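Local coordinates for PmoD (Methylocystis sp. ATCC 49242, PDB 6CPD), which binds copper(I) between two copies of its cupredoxin-like periplasmic domain and belongs to a protein family of methane- and ammonia-oxidizing bacteria, at residues V8-D13 against E119-K124; R38-F43 against S94-F99. One frame throughout, in Å; residues are numbered along the deposited sequence.

Contact 1 of 2, residues V8-D13 against E119-K124; sequences VMFGYD and ETAQFK. With CU1 (copper (I) ion), chain D.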
# COMPACT_ATOMS: atom_id res chain seq x y z
N VAL B 8 -1.52 4.29 -4.75
CA VAL B 8 -1.23 5.68 -5.08
C VAL B 8 -2.54 6.45 -4.85
O VAL B 8 -3.61 5.90 -5.01
CB VAL B 8 -0.71 5.82 -6.53
CG1 VAL B 8 -1.76 5.37 -7.52
CG2 VAL B 8 -0.28 7.23 -6.79
N MET B 9 -2.46 7.69 -4.36
CA MET B 9 -3.65 8.38 -3.88
C MET B 9 -4.05 9.66 -4.60
O MET B 9 -3.19 10.50 -4.88
CB MET B 9 -3.47 8.69 -2.40
CG MET B 9 -3.10 7.45 -1.59
SD MET B 9 -2.99 7.86 0.13
CE MET B 9 -1.43 8.74 0.17
N PHE B 10 -5.35 9.83 -4.85
CA PHE B 10 -5.90 11.12 -5.23
C PHE B 10 -6.96 11.51 -4.23
O PHE B 10 -8.14 11.24 -4.45
CB PHE B 10 -6.52 11.08 -6.63
CG PHE B 10 -5.52 10.85 -7.72
CD1 PHE B 10 -5.13 9.56 -8.05
CD2 PHE B 10 -4.96 11.91 -8.41
CE1 PHE B 10 -4.20 9.33 -9.06
CE2 PHE B 10 -4.03 11.70 -9.42
CZ PHE B 10 -3.66 10.41 -9.75
N GLY B 11 -6.57 12.15 -3.13
CA GLY B 11 -7.53 12.49 -2.10
C GLY B 11 -8.04 11.19 -1.48
O GLY B 11 -7.26 10.39 -0.99
N TYR B 12 -9.35 10.96 -1.52
CA TYR B 12 -9.88 9.71 -0.99
C TYR B 12 -9.85 8.61 -2.03
O TYR B 12 -10.07 7.44 -1.70
CB TYR B 12 -11.33 9.89 -0.52
CG TYR B 12 -11.49 10.86 0.62
CD1 TYR B 12 -10.73 10.72 1.79
CD2 TYR B 12 -12.38 11.91 0.53
CE1 TYR B 12 -10.89 11.62 2.84
CE2 TYR B 12 -12.54 12.81 1.56
CZ TYR B 12 -11.80 12.66 2.71
OH TYR B 12 -11.98 13.56 3.73
N ASP B 13 -9.64 8.98 -3.28
CA ASP B 13 -9.70 7.98 -4.34
C ASP B 13 -8.32 7.34 -4.50
O ASP B 13 -7.35 8.04 -4.79
CB ASP B 13 -10.18 8.62 -5.64
CG ASP B 13 -11.50 9.35 -5.46
OD1 ASP B 13 -12.53 8.71 -5.14
OD2 ASP B 13 -11.52 10.59 -5.66
N GLU B 119 -4.15 16.31 -12.40
CA GLU B 119 -3.63 16.01 -11.07
C GLU B 119 -2.60 14.91 -11.21
O GLU B 119 -2.82 13.93 -11.92
CB GLU B 119 -4.74 15.59 -10.11
CG GLU B 119 -5.93 16.55 -10.08
CD GLU B 119 -6.97 16.19 -9.03
OE1 GLU B 119 -6.93 15.06 -8.50
OE2 GLU B 119 -7.83 17.06 -8.73
N THR B 120 -1.44 15.09 -10.58
CA THR B 120 -0.42 14.05 -10.62
C THR B 120 -0.19 13.49 -9.23
O THR B 120 -0.10 14.23 -8.26
CB THR B 120 0.91 14.57 -11.23
OG1 THR B 120 0.69 14.92 -12.60
CG2 THR B 120 2.00 13.50 -11.18
N ALA B 121 -0.10 12.17 -9.14
CA ALA B 121 0.25 11.53 -7.87
C ALA B 121 1.52 10.73 -8.08
O ALA B 121 1.78 10.26 -9.19
CB ALA B 121 -0.88 10.65 -7.39
N GLN B 122 2.31 10.59 -7.02
CA GLN B 122 3.60 9.91 -7.10
C GLN B 122 3.57 8.67 -6.25
O GLN B 122 3.04 8.70 -5.14
CB GLN B 122 4.75 10.83 -6.63
CG GLN B 122 4.77 12.21 -7.27
CD GLN B 122 5.88 13.12 -6.74
OE1 GLN B 122 6.74 12.68 -5.97
NE2 GLN B 122 5.87 14.38 -7.16
N PHE B 123 4.03 7.55 -6.80
CA PHE B 123 4.37 6.46 -5.90
C PHE B 123 5.85 6.19 -6.02
O PHE B 123 6.39 5.95 -7.12
CB PHE B 123 3.52 5.22 -6.15
CG PHE B 123 3.62 4.65 -7.53
CD1 PHE B 123 4.47 3.58 -7.78
CD2 PHE B 123 2.76 5.08 -8.53
CE1 PHE B 123 4.52 3.01 -9.05
CE2 PHE B 123 2.80 4.50 -9.81
CZ PHE B 123 3.68 3.46 -10.06
N LYS B 124 6.50 6.23 -4.87
CA LYS B 124 7.95 6.11 -4.82
C LYS B 124 8.28 4.69 -4.47
O LYS B 124 7.63 4.10 -3.60
CB LYS B 124 8.53 7.08 -3.80
CG LYS B 124 8.21 8.53 -4.11
CD LYS B 124 9.06 9.46 -3.28
CE LYS B 124 8.84 10.90 -3.69
NZ LYS B 124 9.83 11.77 -3.00
CU CU1 D . -2.98 5.87 1.26
O HOH W 1 0.22 8.50 -3.72

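Contact 2 of 2, residues R38-F43 against S94-F99; sequences RTIMAF and SVEHNF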
# COMPACT_ATOMS: atom_id res chain seq x y z
N ARG B 38 12.49 -8.85 -14.97
CA ARG B 38 11.10 -8.77 -15.43
C ARG B 38 10.17 -8.40 -14.29
O ARG B 38 10.06 -9.11 -13.29
CB ARG B 38 10.65 -10.09 -16.04
CG ARG B 38 9.19 -10.13 -16.49
CD ARG B 38 8.98 -11.17 -17.59
NE ARG B 38 9.28 -12.53 -17.12
CZ ARG B 38 8.37 -13.49 -16.96
NH1 ARG B 38 7.10 -13.27 -17.25
NH2 ARG B 38 8.74 -14.69 -16.52
N THR B 39 9.47 -7.29 -14.45
CA THR B 39 8.62 -6.81 -13.38
C THR B 39 7.27 -6.44 -13.94
O THR B 39 7.18 -5.72 -14.93
CB THR B 39 9.28 -5.61 -12.68
OG1 THR B 39 10.59 -5.99 -12.26
CG2 THR B 39 8.47 -5.18 -11.47
N ILE B 40 6.21 -6.93 -13.30
CA ILE B 40 4.87 -6.60 -13.73
C ILE B 40 4.20 -5.80 -12.64
O ILE B 40 4.16 -6.22 -11.49
CB ILE B 40 4.06 -7.87 -14.04
CG1 ILE B 40 4.70 -8.62 -15.20
CG2 ILE B 40 2.59 -7.51 -14.32
CD1 ILE B 40 4.13 -10.01 -15.41
N MET B 41 3.68 -4.63 -13.02
CA MET B 41 2.90 -3.81 -12.09
C MET B 41 1.44 -3.75 -12.49
O MET B 41 1.12 -3.31 -13.60
CB MET B 41 3.49 -2.40 -12.02
CG MET B 41 4.98 -2.40 -11.69
SD MET B 41 5.61 -0.73 -11.42
CE MET B 41 4.17 -0.01 -10.64
N ALA B 42 0.57 -4.20 -11.59
CA ALA B 42 -0.87 -4.22 -11.85
C ALA B 42 -1.59 -3.13 -11.06
O ALA B 42 -1.37 -2.99 -9.85
CB ALA B 42 -1.44 -5.59 -11.51
N PHE B 43 -2.45 -2.38 -11.76
CA PHE B 43 -3.17 -1.24 -11.20
C PHE B 43 -4.66 -1.56 -11.15
O PHE B 43 -5.22 -2.09 -12.11
CB PHE B 43 -2.92 0.02 -12.04
CG PHE B 43 -1.49 0.47 -12.05
CD1 PHE B 43 -0.56 -0.14 -12.87
CD2 PHE B 43 -1.07 1.50 -11.22
CE1 PHE B 43 0.76 0.27 -12.86
CE2 PHE B 43 0.24 1.91 -11.21
CZ PHE B 43 1.16 1.30 -12.04
N SER B 94 -2.19 -3.56 -16.52
CA SER B 94 -0.87 -3.98 -16.08
C SER B 94 0.19 -3.38 -16.99
O SER B 94 -0.09 -3.11 -18.16
CB SER B 94 -0.73 -5.50 -16.08
OG SER B 94 -1.56 -6.12 -15.10
N VAL B 95 1.38 -3.15 -16.44
CA VAL B 95 2.53 -2.76 -17.24
C VAL B 95 3.65 -3.73 -16.89
O VAL B 95 3.71 -4.26 -15.77
CB VAL B 95 2.97 -1.30 -17.00
CG1 VAL B 95 1.77 -0.40 -16.83
CG2 VAL B 95 3.86 -1.19 -15.79
N GLU B 96 4.48 -4.04 -17.88
CA GLU B 96 5.61 -4.93 -17.68
C GLU B 96 6.87 -4.18 -18.05
O GLU B 96 6.88 -3.43 -19.02
CB GLU B 96 5.46 -6.20 -18.52
CG GLU B 96 6.62 -7.19 -18.40
CD GLU B 96 7.79 -6.88 -19.32
OE1 GLU B 96 7.62 -6.10 -20.28
OE2 GLU B 96 8.90 -7.41 -19.08
N HIS B 97 7.92 -4.36 -17.27
CA HIS B 97 9.17 -3.69 -17.57
C HIS B 97 10.35 -4.48 -17.02
O HIS B 97 10.28 -5.04 -15.92
CB HIS B 97 9.18 -2.27 -16.98
CG HIS B 97 10.39 -1.47 -17.38
ND1 HIS B 97 10.64 -1.10 -18.68
CD2 HIS B 97 11.42 -0.99 -16.64
CE1 HIS B 97 11.77 -0.42 -18.74
NE2 HIS B 97 12.27 -0.34 -17.51
N ASN B 98 11.43 -4.56 -17.79
CA ASN B 98 12.66 -5.11 -17.25
C ASN B 98 13.46 -3.99 -16.61
O ASN B 98 14.01 -3.14 -17.30
CB ASN B 98 13.48 -5.79 -18.35
CG ASN B 98 14.70 -6.52 -17.80
OD1 ASN B 98 14.61 -7.67 -17.37
ND2 ASN B 98 15.86 -5.86 -17.83
N PHE B 99 13.51 -3.99 -15.28
CA PHE B 99 14.37 -3.06 -14.56
C PHE B 99 15.76 -3.66 -14.54
O PHE B 99 16.03 -4.59 -13.79
CB PHE B 99 13.87 -2.81 -13.14
CG PHE B 99 12.61 -1.98 -13.08
CD1 PHE B 99 12.69 -0.60 -12.94
CD2 PHE B 99 11.35 -2.57 -13.16
CE1 PHE B 99 11.54 0.17 -12.88
CE2 PHE B 99 10.19 -1.80 -13.11
CZ PHE B 99 10.29 -0.42 -12.97

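Contact 1 of 2, residues V8-D13 against E119-K124
Ala121 presents its single methyl group to strand 8-10 and is met there by three residues. Its CB lies over one face of the Phe10 ring, 3.9 Å from the centroid and 22° off the ring normal, a CH-pi contact displaced toward the rim. The same CB touches Val8 CG2 at 3.5 Å and sits 3.4 Å from the carbonyl O of Met9. CG2 of Val8 stands anti to the backbone N, with CG1 between N and the carbonyl carbon (chi1 62°), which turns CG2 to Ala121, while CB of Val8 lies 4.1 Å from Phe123 CD2. At the Phe10 end of the strand, the carbonyl O of Glu119 comes to the edge of the Phe10 ring, 3.6 Å from CE2. The Glu119 side chain crosses the ring at a slant, its carboxylate plane 19° from that of the ring and OE1, salt-bridged to Arg113, 3.7 Å from Phe10 CD2. Polar contact between the strands is made by a water, which accepts from Met9 N at 2.9 Å and donates to Gln122 O. Met9 also binds the copper(I) ion through SD at 2.3 Å. Met7 and the Met7 and Met9 of the second subunit bind it too, completing a four-methionine site at the dimer interface. Val109 and Leu111 of strand 103-112 pack on Phe10, and Ile15 and Ile17 of strand 13-20 on Val8. Phe10 to Asp13 form a type II' turn into strand 13-20. Strands that face each other through side chains, each bonded to its own sheet, are characteristic of the beta-sandwich of a cupredoxin-like fold.

Contact 2 of 2, residues R38-F43 against S94-F99
Four backbone hydrogen bonds join Thr39 to His97 and Met41 to Val95, two for each hydrogen-bonded pair of this antiparallel ladder. Three are fairly straight, among them Val95 N to Met41 O at 2.9 Å; the bond from Thr39 N to His97 O is more bent, 137° at the hydrogen, and its donor is tilted 32° from the carbonyl plane. Between these bonds, CA-H groups of Ile40, Glu96 and Ser94 point at Val95 O, Thr39 O and Met41 O. On the face of Thr39 and Met41, Thr39 OG1 lies at the edge of the Phe99 ring, 3.6 Å from CD2, and is hydrogen-bonded to Gly37 and Gln21. Val95 puts CG2 4.0 Å from Met41 CB and CG1 4.2 Å from Phe43 CE1. The other face carries Ile40 CG1 against Glu96 CG at 4.0 Å. Glu96 bends at chi2 (-84°), which brings OE2 to 3.8 Å from Arg38 CG, whereas the Arg38 guanidinium pairs with Asp23. Strand 13-20 flanks strand 37-45 by backbone hydrogen bonds between Ile40 and Phe20 and between Ala42 and Thr18, while Met41, Phe43 and Val95 reach Ile59, Leu57 and Leu83 of the facing sheet.

How the contacts relate
Contact 1 spans the sandwich, whereas contact 2 lies within one sheet. Strands 7-10 and 37-45 both pair with strand 13-20, and 94-99 joins 38-43 in that same sheet; 119-124 lies in the facing one. Contact 1 meets through apolar groups and a bridging water, contact 2 through direct backbone hydrogen bonds. Val8, Phe10, Ala121 and Phe123 are buried in contact 1; in contact 2 Thr39, Met41 and Val95 face the core, while Ser94 and Glu96 on the other face are exposed. Only contact 1 reaches the copper and the second subunit. Their centres lie about 19 Å apart, but Phe123 links them, its CE1 3.4 Å from Met41 CE and its CZ near Phe43.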